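Local coordinates for protein cellulase (glycosyl hydrolase family 5) (Bacteroides ovatus, PDB 3ZMR) that cleaves the beta-1,4-glucan backbone of xyloglucan at internal sites, keeping the beta configuration and releasing xyloglucan oligosaccharides, at residues E63-D66 against E70-A73; G394-T399 against E421-T426; P434-A439 against E443-R448. All coordinates share one frame; numbering follows the deposited sequence.

Interaction 1. Residues E63-D66 against E70-A73; sequences EAND and ERTA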
loop_
_atom_site.group_PDB
_atom_site.type_symbol
_atom_site.label_atom_id
_atom_site.label_comp_id
_atom_site.label_asym_id
_atom_site.label_seq_id
_atom_site.Cartn_x
_atom_site.Cartn_y
_atom_site.Cartn_z
ATOM N N GLU A 63 -9.621 19.316 -10.310
ATOM C CA GLU A 63 -9.490 18.077 -9.557
ATOM C C GLU A 63 -9.000 16.971 -10.479
ATOM O O GLU A 63 -9.154 17.036 -11.697
ATOM C CB GLU A 63 -10.841 17.679 -8.955
ATOM C CG GLU A 63 -11.323 18.598 -7.851
ATOM C CD GLU A 63 -12.712 18.259 -7.334
ATOM O OE1 GLU A 63 -13.417 17.413 -7.945
ATOM O OE2 GLU A 63 -13.114 18.864 -6.312
ATOM N N ALA A 64 -8.415 15.942 -9.892
ATOM C CA ALA A 64 -8.030 14.752 -10.653
ATOM C C ALA A 64 -9.262 14.179 -11.345
ATOM O O ALA A 64 -10.355 14.184 -10.776
ATOM C CB ALA A 64 -7.420 13.706 -9.729
ATOM N N ASN A 65 -9.087 13.750 -12.598
ATOM C CA ASN A 65 -10.184 13.143 -13.362
ATOM C C ASN A 65 -10.123 11.608 -13.285
ATOM O O ASN A 65 -9.390 10.992 -14.016
ATOM C CB ASN A 65 -10.133 13.592 -14.819
ATOM C CG ASN A 65 -11.293 13.034 -15.640
ATOM O OD1 ASN A 65 -12.256 12.502 -15.082
ATOM N ND2 ASN A 65 -11.203 13.157 -16.962
ATOM N N ASP A 66 -10.919 11.029 -12.389
ATOM C CA ASP A 66 -11.047 9.574 -12.238
ATOM C C ASP A 66 -12.274 8.992 -12.966
ATOM O O ASP A 66 -12.660 7.841 -12.720
ATOM C CB ASP A 66 -11.086 9.212 -10.743
ATOM C CG ASP A 66 -12.268 9.837 -9.998
ATOM O OD1 ASP A 66 -12.952 10.738 -10.545
ATOM O OD2 ASP A 66 -12.500 9.412 -8.836
ATOM N N GLU A 70 -13.074 12.076 -21.046
ATOM C CA GLU A 70 -12.763 13.485 -21.180
ATOM C C GLU A 70 -13.904 14.265 -20.580
ATOM O O GLU A 70 -15.084 13.877 -20.711
ATOM C CB GLU A 70 -12.621 13.884 -22.649
ATOM C CG GLU A 70 -12.634 15.396 -22.880
ATOM C CD GLU A 70 -12.778 15.750 -24.339
ATOM O OE1 GLU A 70 -11.819 15.481 -25.091
ATOM O OE2 GLU A 70 -13.841 16.297 -24.724
ATOM N N ARG A 71 -13.581 15.394 -19.964
ATOM C CA ARG A 71 -14.625 16.270 -19.444
ATOM C C ARG A 71 -14.319 17.726 -19.749
ATOM O O ARG A 71 -13.161 18.128 -19.924
ATOM C CB ARG A 71 -14.872 16.059 -17.952
ATOM C CG ARG A 71 -13.666 16.248 -17.043
ATOM C CD ARG A 71 -14.017 15.802 -15.635
ATOM N NE ARG A 71 -12.940 16.120 -14.680
ATOM C CZ ARG A 71 -12.984 15.863 -13.371
ATOM N NH1 ARG A 71 -14.042 15.278 -12.827
ATOM N NH2 ARG A 71 -11.961 16.187 -12.587
ATOM N N THR A 72 -15.389 18.507 -19.801
ATOM C CA THR A 72 -15.298 19.913 -20.151
ATOM C C THR A 72 -16.073 20.808 -19.186
ATOM O O THR A 72 -17.016 20.395 -18.518
ATOM C CB THR A 72 -15.809 20.184 -21.580
ATOM O OG1 THR A 72 -17.205 19.842 -21.675
ATOM C CG2 THR A 72 -14.983 19.403 -22.626
ATOM N N ALA A 73 -15.623 22.045 -19.121
ATOM C CA ALA A 73 -16.259 23.074 -18.315
ATOM C C ALA A 73 -16.030 24.433 -18.969
ATOM O O ALA A 73 -15.267 24.584 -19.952
ATOM C CB ALA A 73 -15.678 23.078 -16.921
HETATM O O HOH W 1 -13.312 15.357 -9.959
#

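Interaction 2. Residues G394-T399 against E421-T426; sequences GEYGPT and EYVVKT. With GLC (alpha-D-glucopyranose), chain L; BGC (beta-D-glucopyranose), chain C.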
loop_
_atom_site.group_PDB
_atom_site.type_symbol
_atom_site.label_atom_id
_atom_site.label_comp_id
_atom_site.label_asym_id
_atom_site.label_seq_id
_atom_site.Cartn_x
_atom_site.Cartn_y
_atom_site.Cartn_z
ATOM N N GLY A 394 -1.350 -6.220 5.972
ATOM C CA GLY A 394 -0.225 -6.940 5.368
ATOM C C GLY A 394 0.734 -7.578 6.345
ATOM O O GLY A 394 1.461 -8.509 5.973
ATOM N N GLU A 395 0.732 -7.052 7.576
ATOM C CA GLU A 395 1.476 -7.610 8.684
ATOM C C GLU A 395 0.718 -7.362 9.980
ATOM O O GLU A 395 0.217 -6.269 10.199
ATOM C CB GLU A 395 2.863 -6.974 8.832
ATOM C CG GLU A 395 3.759 -7.033 7.620
ATOM C CD GLU A 395 5.094 -6.343 7.823
ATOM O OE1 GLU A 395 5.483 -6.084 8.991
ATOM O OE2 GLU A 395 5.757 -6.030 6.787
ATOM N N TYR A 396 0.674 -8.390 10.825
ATOM C CA TYR A 396 0.279 -8.267 12.231
ATOM C C TYR A 396 0.986 -9.413 12.957
ATOM O O TYR A 396 1.365 -10.413 12.343
ATOM C CB TYR A 396 -1.267 -8.313 12.446
ATOM C CG TYR A 396 -1.792 -9.691 12.291
ATOM C CD1 TYR A 396 -2.027 -10.250 11.031
ATOM C CD2 TYR A 396 -2.028 -10.512 13.410
ATOM C CE1 TYR A 396 -2.448 -11.565 10.889
ATOM C CE2 TYR A 396 -2.400 -11.827 13.274
ATOM C CZ TYR A 396 -2.628 -12.360 12.024
ATOM O OH TYR A 396 -3.007 -13.697 11.870
ATOM N N GLY A 397 1.071 -9.319 14.278
ATOM C CA GLY A 397 1.476 -10.451 15.106
ATOM C C GLY A 397 2.462 -10.078 16.196
ATOM O O GLY A 397 3.250 -9.146 16.057
ATOM N N PRO A 398 2.387 -10.802 17.327
ATOM C CA PRO A 398 3.297 -10.550 18.428
ATOM C C PRO A 398 4.545 -11.436 18.404
ATOM O O PRO A 398 4.487 -12.621 18.006
ATOM C CB PRO A 398 2.437 -10.916 19.636
ATOM C CG PRO A 398 1.611 -12.060 19.139
ATOM C CD PRO A 398 1.372 -11.817 17.685
ATOM N N THR A 399 5.651 -10.886 18.885
ATOM C CA THR A 399 6.837 -11.735 19.089
ATOM C C THR A 399 6.567 -12.777 20.182
ATOM O O THR A 399 5.603 -12.677 20.943
ATOM C CB THR A 399 8.075 -10.890 19.420
ATOM O OG1 THR A 399 9.259 -11.706 19.327
ATOM C CG2 THR A 399 7.933 -10.269 20.819
ATOM N N GLU A 421 -6.023 -14.381 17.867
ATOM C CA GLU A 421 -7.407 -14.722 17.567
ATOM C C GLU A 421 -8.255 -13.465 17.471
ATOM O O GLU A 421 -9.094 -13.351 16.574
ATOM C CB GLU A 421 -7.970 -15.640 18.649
ATOM C CG GLU A 421 -9.412 -16.060 18.411
ATOM C CD GLU A 421 -10.068 -16.722 19.613
ATOM O OE1 GLU A 421 -9.367 -17.412 20.402
ATOM O OE2 GLU A 421 -11.306 -16.578 19.738
ATOM N N TYR A 422 -8.036 -12.531 18.388
ATOM C CA TYR A 422 -8.871 -11.319 18.472
ATOM C C TYR A 422 -8.629 -10.438 17.231
ATOM O O TYR A 422 -9.580 -9.928 16.594
ATOM C CB TYR A 422 -8.646 -10.505 19.753
ATOM C CG TYR A 422 -9.740 -9.481 19.955
ATOM C CD1 TYR A 422 -10.962 -9.843 20.508
ATOM C CD2 TYR A 422 -9.578 -8.175 19.519
ATOM C CE1 TYR A 422 -11.975 -8.917 20.632
ATOM C CE2 TYR A 422 -10.576 -7.243 19.637
ATOM C CZ TYR A 422 -11.775 -7.612 20.193
ATOM O OH TYR A 422 -12.781 -6.677 20.312
ATOM N N VAL A 423 -7.373 -10.239 16.881
ATOM C CA VAL A 423 -7.057 -9.438 15.688
ATOM C C VAL A 423 -7.696 -10.075 14.437
ATOM O O VAL A 423 -8.331 -9.392 13.630
ATOM C CB VAL A 423 -5.547 -9.247 15.512
ATOM C CG1 VAL A 423 -5.222 -8.685 14.126
ATOM C CG2 VAL A 423 -5.044 -8.350 16.634
ATOM N N VAL A 424 -7.509 -11.368 14.277
ATOM C CA VAL A 424 -8.033 -12.107 13.123
ATOM C C VAL A 424 -9.557 -11.994 13.049
ATOM O O VAL A 424 -10.113 -11.638 12.028
ATOM C CB VAL A 424 -7.549 -13.568 13.050
ATOM C CG1 VAL A 424 -8.266 -14.355 11.949
ATOM C CG2 VAL A 424 -6.054 -13.575 12.794
ATOM N N LYS A 425 -10.226 -12.290 14.151
ATOM C CA LYS A 425 -11.708 -12.195 14.175
ATOM C C LYS A 425 -12.165 -10.779 13.855
ATOM O O LYS A 425 -13.185 -10.594 13.170
ATOM C CB LYS A 425 -12.318 -12.737 15.490
ATOM C CG LYS A 425 -12.621 -11.765 16.605
ATOM C CD LYS A 425 -13.265 -12.506 17.785
ATOM C CE LYS A 425 -13.691 -11.565 18.897
ATOM N NZ LYS A 425 -14.108 -12.315 20.123
ATOM N N THR A 426 -11.464 -9.772 14.361
ATOM C CA THR A 426 -11.838 -8.391 14.097
ATOM C C THR A 426 -11.630 -8.047 12.619
ATOM O O THR A 426 -12.448 -7.366 11.993
ATOM C CB THR A 426 -11.054 -7.433 15.018
ATOM O OG1 THR A 426 -11.331 -7.791 16.369
ATOM C CG2 THR A 426 -11.473 -5.978 14.819
HETATM C C1 GLC L . 7.003 -3.864 9.715
HETATM C C2 GLC L . 8.098 -4.080 8.678
HETATM C C3 GLC L . 8.879 -5.370 8.933
HETATM C C4 GLC L . 9.367 -5.324 10.385
HETATM C C5 GLC L . 8.216 -4.963 11.335
HETATM C C6 GLC L . 8.613 -4.917 12.808
HETATM O O2 GLC L . 7.519 -4.041 7.400
HETATM O O3 GLC L . 9.934 -5.560 7.964
HETATM O O4 GLC L . 9.842 -6.610 10.670
HETATM O O5 GLC L . 7.634 -3.734 10.961
HETATM O O6 GLC L . 8.392 -6.212 13.333
HETATM C C2 BGC C . 8.078 -3.886 8.585
HETATM C C3 BGC C . 8.774 -5.210 8.943
HETATM C C4 BGC C . 9.176 -5.276 10.413
HETATM C C5 BGC C . 7.885 -4.963 11.183
HETATM C C6 BGC C . 8.108 -5.075 12.681
HETATM C C1 BGC C . 6.979 -3.401 9.542
HETATM O O2 BGC C . 7.525 -3.995 7.275
HETATM O O3 BGC C . 9.944 -5.351 8.109
HETATM O O4 BGC C . 9.775 -6.570 10.711
HETATM O O5 BGC C . 7.408 -3.636 10.885
HETATM O O6 BGC C . 9.300 -4.332 12.988
#

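Interaction 3. Residues P434-A439 against E443-R448; sequences PLYWDA and EKLFDR. With GLC (alpha-D-glucopyranose), chain L; BGC (beta-D-glucopyranose), chain C.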
loop_
_atom_site.group_PDB
_atom_site.type_symbol
_atom_site.label_atom_id
_atom_site.label_comp_id
_atom_site.label_asym_id
_atom_site.label_seq_id
_atom_site.Cartn_x
_atom_site.Cartn_y
_atom_site.Cartn_z
ATOM N N PRO A 434 -6.153 -10.617 6.803
ATOM C CA PRO A 434 -5.044 -10.538 7.769
ATOM C C PRO A 434 -3.875 -11.453 7.407
ATOM O O PRO A 434 -4.086 -12.654 7.238
ATOM C CB PRO A 434 -5.700 -11.006 9.060
ATOM C CG PRO A 434 -6.670 -12.030 8.609
ATOM C CD PRO A 434 -7.211 -11.523 7.286
ATOM N N LEU A 435 -2.675 -10.893 7.298
ATOM C CA LEU A 435 -1.444 -11.653 6.994
ATOM C C LEU A 435 -0.447 -11.580 8.170
ATOM O O LEU A 435 0.041 -10.527 8.533
ATOM C CB LEU A 435 -0.779 -11.149 5.711
ATOM C CG LEU A 435 -1.668 -10.925 4.494
ATOM C CD1 LEU A 435 -0.806 -10.468 3.329
ATOM C CD2 LEU A 435 -2.418 -12.179 4.160
ATOM N N TYR A 436 -0.228 -12.751 8.769
ATOM C CA TYR A 436 0.609 -12.910 9.966
ATOM C C TYR A 436 2.088 -12.705 9.652
ATOM O O TYR A 436 2.585 -13.182 8.652
ATOM C CB TYR A 436 0.400 -14.316 10.543
ATOM C CG TYR A 436 1.208 -14.572 11.805
ATOM C CD1 TYR A 436 0.788 -14.115 13.043
ATOM C CD2 TYR A 436 2.418 -15.236 11.732
ATOM C CE1 TYR A 436 1.561 -14.342 14.183
ATOM C CE2 TYR A 436 3.204 -15.423 12.846
ATOM C CZ TYR A 436 2.761 -14.995 14.072
ATOM O OH TYR A 436 3.522 -15.156 15.184
ATOM N N TRP A 437 2.785 -12.016 10.552
ATOM C CA TRP A 437 4.220 -11.754 10.419
ATOM C C TRP A 437 5.033 -12.926 10.956
ATOM O O TRP A 437 5.221 -13.073 12.161
ATOM C CB TRP A 437 4.638 -10.445 11.108
ATOM C CG TRP A 437 6.082 -10.159 10.858
ATOM C CD1 TRP A 437 7.094 -10.203 11.783
ATOM C CD2 TRP A 437 6.716 -9.832 9.602
ATOM N NE1 TRP A 437 8.280 -9.910 11.182
ATOM C CE2 TRP A 437 8.103 -9.698 9.852
ATOM C CE3 TRP A 437 6.259 -9.661 8.316
ATOM C CZ2 TRP A 437 9.044 -9.376 8.841
ATOM C CZ3 TRP A 437 7.183 -9.343 7.312
ATOM C CH2 TRP A 437 8.553 -9.196 7.579
ATOM N N ASP A 438 5.499 -13.765 10.046
ATOM C CA ASP A 438 6.406 -14.887 10.333
ATOM C C ASP A 438 7.756 -14.481 9.798
ATOM O O ASP A 438 7.917 -14.282 8.587
ATOM C CB ASP A 438 5.876 -16.168 9.703
ATOM C CG ASP A 438 6.800 -17.365 9.876
ATOM O OD1 ASP A 438 8.036 -17.207 9.730
ATOM O OD2 ASP A 438 6.254 -18.489 10.034
ATOM N N ALA A 439 8.731 -14.352 10.699
ATOM C CA ALA A 439 10.102 -13.940 10.317
ATOM C C ALA A 439 11.091 -15.087 10.487
ATOM O O ALA A 439 12.306 -14.888 10.384
ATOM C CB ALA A 439 10.556 -12.736 11.123
ATOM N N GLU A 443 8.621 -16.266 16.725
ATOM C CA GLU A 443 7.234 -16.008 16.325
ATOM C C GLU A 443 6.774 -16.857 15.127
ATOM O O GLU A 443 5.604 -16.774 14.711
ATOM C CB GLU A 443 7.055 -14.529 15.983
ATOM C CG GLU A 443 7.566 -14.121 14.595
ATOM C CD GLU A 443 9.029 -14.465 14.359
ATOM O OE1 GLU A 443 9.887 -14.151 15.233
ATOM O OE2 GLU A 443 9.325 -15.054 13.297
ATOM N N LYS A 444 7.645 -17.696 14.578
ATOM C CA LYS A 444 7.329 -18.377 13.336
ATOM C C LYS A 444 6.196 -19.416 13.504
ATOM O O LYS A 444 6.009 -19.998 14.601
ATOM C CB LYS A 444 8.585 -19.017 12.739
ATOM C CG LYS A 444 9.007 -20.312 13.424
ATOM C CD LYS A 444 10.424 -20.721 13.037
ATOM C CE LYS A 444 10.761 -22.075 13.651
ATOM N NZ LYS A 444 12.167 -22.469 13.373
ATOM N N LEU A 445 5.442 -19.652 12.419
ATOM C CA LEU A 445 4.389 -20.655 12.451
ATOM C C LEU A 445 4.841 -22.011 11.944
ATOM O O LEU A 445 4.277 -23.041 12.311
ATOM C CB LEU A 445 3.170 -20.192 11.682
ATOM C CG LEU A 445 2.538 -18.897 12.147
ATOM C CD1 LEU A 445 1.363 -18.596 11.227
ATOM C CD2 LEU A 445 2.088 -18.947 13.620
ATOM N N PHE A 446 5.874 -21.986 11.103
ATOM C CA PHE A 446 6.359 -23.187 10.401
ATOM C C PHE A 446 7.879 -23.333 10.528
ATOM O O PHE A 446 8.604 -22.364 10.676
ATOM C CB PHE A 446 6.007 -23.137 8.886
ATOM C CG PHE A 446 4.548 -23.052 8.633
ATOM C CD1 PHE A 446 3.768 -24.200 8.583
ATOM C CD2 PHE A 446 3.930 -21.822 8.500
ATOM C CE1 PHE A 446 2.397 -24.109 8.417
ATOM C CE2 PHE A 446 2.559 -21.741 8.328
ATOM C CZ PHE A 446 1.795 -22.878 8.322
ATOM N N ASP A 447 8.338 -24.578 10.445
ATOM C CA ASP A 447 9.737 -24.849 10.197
ATOM C C ASP A 447 10.040 -24.475 8.737
ATOM O O ASP A 447 9.433 -25.022 7.813
ATOM C CB ASP A 447 10.060 -26.315 10.404
ATOM C CG ASP A 447 11.523 -26.549 10.459
ATOM O OD1 ASP A 447 12.179 -26.484 9.421
ATOM O OD2 ASP A 447 12.041 -26.761 11.545
ATOM N N ARG A 448 10.954 -23.529 8.532
ATOM C CA ARG A 448 11.254 -23.083 7.151
ATOM C C ARG A 448 11.865 -24.161 6.261
ATOM O O ARG A 448 11.699 -24.167 5.041
ATOM C CB ARG A 448 12.154 -21.860 7.153
ATOM C CG ARG A 448 11.549 -20.579 7.699
ATOM C CD ARG A 448 10.293 -20.155 6.936
ATOM N NE ARG A 448 9.853 -18.832 7.330
ATOM C CZ ARG A 448 10.402 -17.701 6.915
ATOM N NH1 ARG A 448 11.363 -17.690 5.994
ATOM N NH2 ARG A 448 9.939 -16.559 7.392
HETATM C C1 GLC L . 7.003 -3.864 9.715
HETATM C C2 GLC L . 8.098 -4.080 8.678
HETATM C C3 GLC L . 8.879 -5.370 8.933
HETATM C C4 GLC L . 9.367 -5.324 10.385
HETATM C C5 GLC L . 8.216 -4.963 11.335
HETATM C C6 GLC L . 8.613 -4.917 12.808
HETATM O O2 GLC L . 7.519 -4.041 7.400
HETATM O O3 GLC L . 9.934 -5.560 7.964
HETATM O O4 GLC L . 9.842 -6.610 10.670
HETATM O O5 GLC L . 7.634 -3.734 10.961
HETATM O O6 GLC L . 8.392 -6.212 13.333
HETATM C C2 BGC C . 8.078 -3.886 8.585
HETATM C C3 BGC C . 8.774 -5.210 8.943
HETATM C C4 BGC C . 9.176 -5.276 10.413
HETATM C C5 BGC C . 7.885 -4.963 11.183
HETATM C C6 BGC C . 8.108 -5.075 12.681
HETATM C C1 BGC C . 6.979 -3.401 9.542
HETATM O O2 BGC C . 7.525 -3.995 7.275
HETATM O O3 BGC C . 9.944 -5.351 8.109
HETATM O O4 BGC C . 9.775 -6.570 10.711
HETATM O O5 BGC C . 7.408 -3.636 10.885
HETATM O O6 BGC C . 9.300 -4.332 12.988
HETATM O O HOH W 2 7.922 -20.313 8.961
#

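Interaction 1. Residues E63-D66 against E70-A73
Arg71 lays its guanidinium against the amide of Asn65, and the evidence for a stack is direct: the two planes are only 7° apart, and Asn65 CG lies 3.6 Å from Arg71 NE. The overlap is offset, with Asn65 OD1 above the guanidinium towards its rim, while Asn65 ND2 trails back along Arg71 CG and CD because the two side chains run past each other in opposite senses. Arg71 reaches this far by being straight from CG to NE, after a first torsion (57°) that sets CG between the backbone N and the carbonyl carbon.

Polar contacts gather at the far end. Arg71 NH2 gives a weak hydrogen bond to Glu63 O at 3.1 Å, bent to 122° at the hydrogen, and Ala64 O lies equally near. A water accepts from Arg71 NH1 at 3.0 Å and donates to Glu63 OE1 at 2.9 Å, bridging two charged groups that do not touch.

Outside partners fix both layers of the stack. Gln91 accepts from Arg71 NE and Trp44 makes a cation-pi contact with the arginine, whereas the Asn65 amide bonds to Thr67, Lys69 O and Ser92 O. Within the BACON domain, the loop leading into strand 71-78 is thus folded back over an arginine from that strand. The cation is met by carbonyl oxygens, water and flat groups, and the water-linked Glu63 carboxylate probably adds some attraction through space.

Interaction 2. Residues G394-T399 against E421-T426
Tyr396 meets helix 406-429 through Val423 and Val424, and the contact is mainly apolar. The tyrosine and Val423 slide past each other, bringing Tyr396 CD2 to 3.7 Å from Val423 CG1. Farther out, Val424 CG2 lies 3.7 Å from Tyr396 CZ and 3.2 Å from Tyr396 OH. Both methyls approach the ring obliquely. A first torsion of 75° turns the Tyr396 ring towards the helix, where Ile462 of helix 456-471 also touches it.

Polar contacts belong to the other side of strand 391-396. Glu395, the inferred nucleophile, extends into the sugar pocket, which holds one glucose modelled as overlapping alpha (GLC) and beta (BGC) anomers. Glu395 OE2 is 2.7 Å from the sugar O2 in both, and OE1 lies near C1. Arg172 pairs with OE2 and Tyr338 OH bonds to OE1, so both oxygens are held in place. With Glu395 cut back to an alanine, Arg172 is likely to lose its carboxylate mate, Tyr338 OH this partner and C1 the group beside it.

Successive residues therefore divide the work of a TIM-barrel strand: the aromatic ring of Tyr396 packs it against the outer helix, while the neighbouring carboxylate is presented to substrate.

Interaction 3. Residues P434-A439 against E443-R448
Asp438 carries the polar core of this contact, binding Leu445 and Arg448 with its two carboxylate oxygens. From CB the chain leaves with CG anti to the backbone N (chi1 176°), which carries the carboxylate across to the loop 443-448. CG then rests over the backbone of Lys444, 3.6 Å from Lys444 CA. At the tip the oxygens part. Asp438 OD2 accepts from Leu445 N at 2.8 Å in a fairly straight bond (165°), although the donor stands above the carboxylate plane, and a water donates to OD2 while also linking Phe446 O and Arg448 NE. Asp438 OD1 takes the salt bridge: Arg448 NH2 comes to 3.1 Å with OD1 nearly in the guanidinium plane, and Arg448 NE adds a weak bond. Gly440 N donates to OD1 too, while Arg448 NH1 and NH2 continue to Thr131 and Gly129 O.

Either side of this residue, other pairs close the loop. Ala439 N bonds to Glu443 OE2 at 2.8 Å, and Tyr441 N shares that oxygen, two amides that probably ease the nearness of Asp438 OD1, 4.4 Å from Glu443 OE2. Tyr436 OH donates to Glu443 O at 2.7 Å, in the carbonyl plane and on a lone pair, while Leu445 CD2 makes an off-centre CH-pi contact, 4.2 Å from the Tyr436 ring centroid.

Trp437, a substrate-binding residue, has C3 of the bound glucose over one ring face, offset towards the rim, and its NE1 bonds to O2 of another BGC. Residues 434-439 begin on strand 433-436, the eighth of the barrel, and run on into the loop: Tyr436 also packs on Arg416 and Ile420 of helix 406-429, Asp438 touches Val126 of strand 125-127, and Leu445 and Phe446 rest on helix 456-471.

From the N terminus the three contacts follow in series; none encloses or crosses another. Interaction 1 closes a short loop, with three residues between its segments, in the BACON domain, and its nearest atoms stay about 24 Å from interaction 2 and about 26 Å from interaction 3. Interaction 2 spans 21 residues and ties strand 391-396 to helix 406-429 in a beta-alpha-beta unit of the TIM barrel. That helix leads into strand 433-436, after which interaction 3 closes another three-residue gap. The last two contacts adjoin, with Tyr396 O 2.8 Å from Trp437 N in a probable hydrogen bond where the two neighbouring strands lead out, and both border the same glucose.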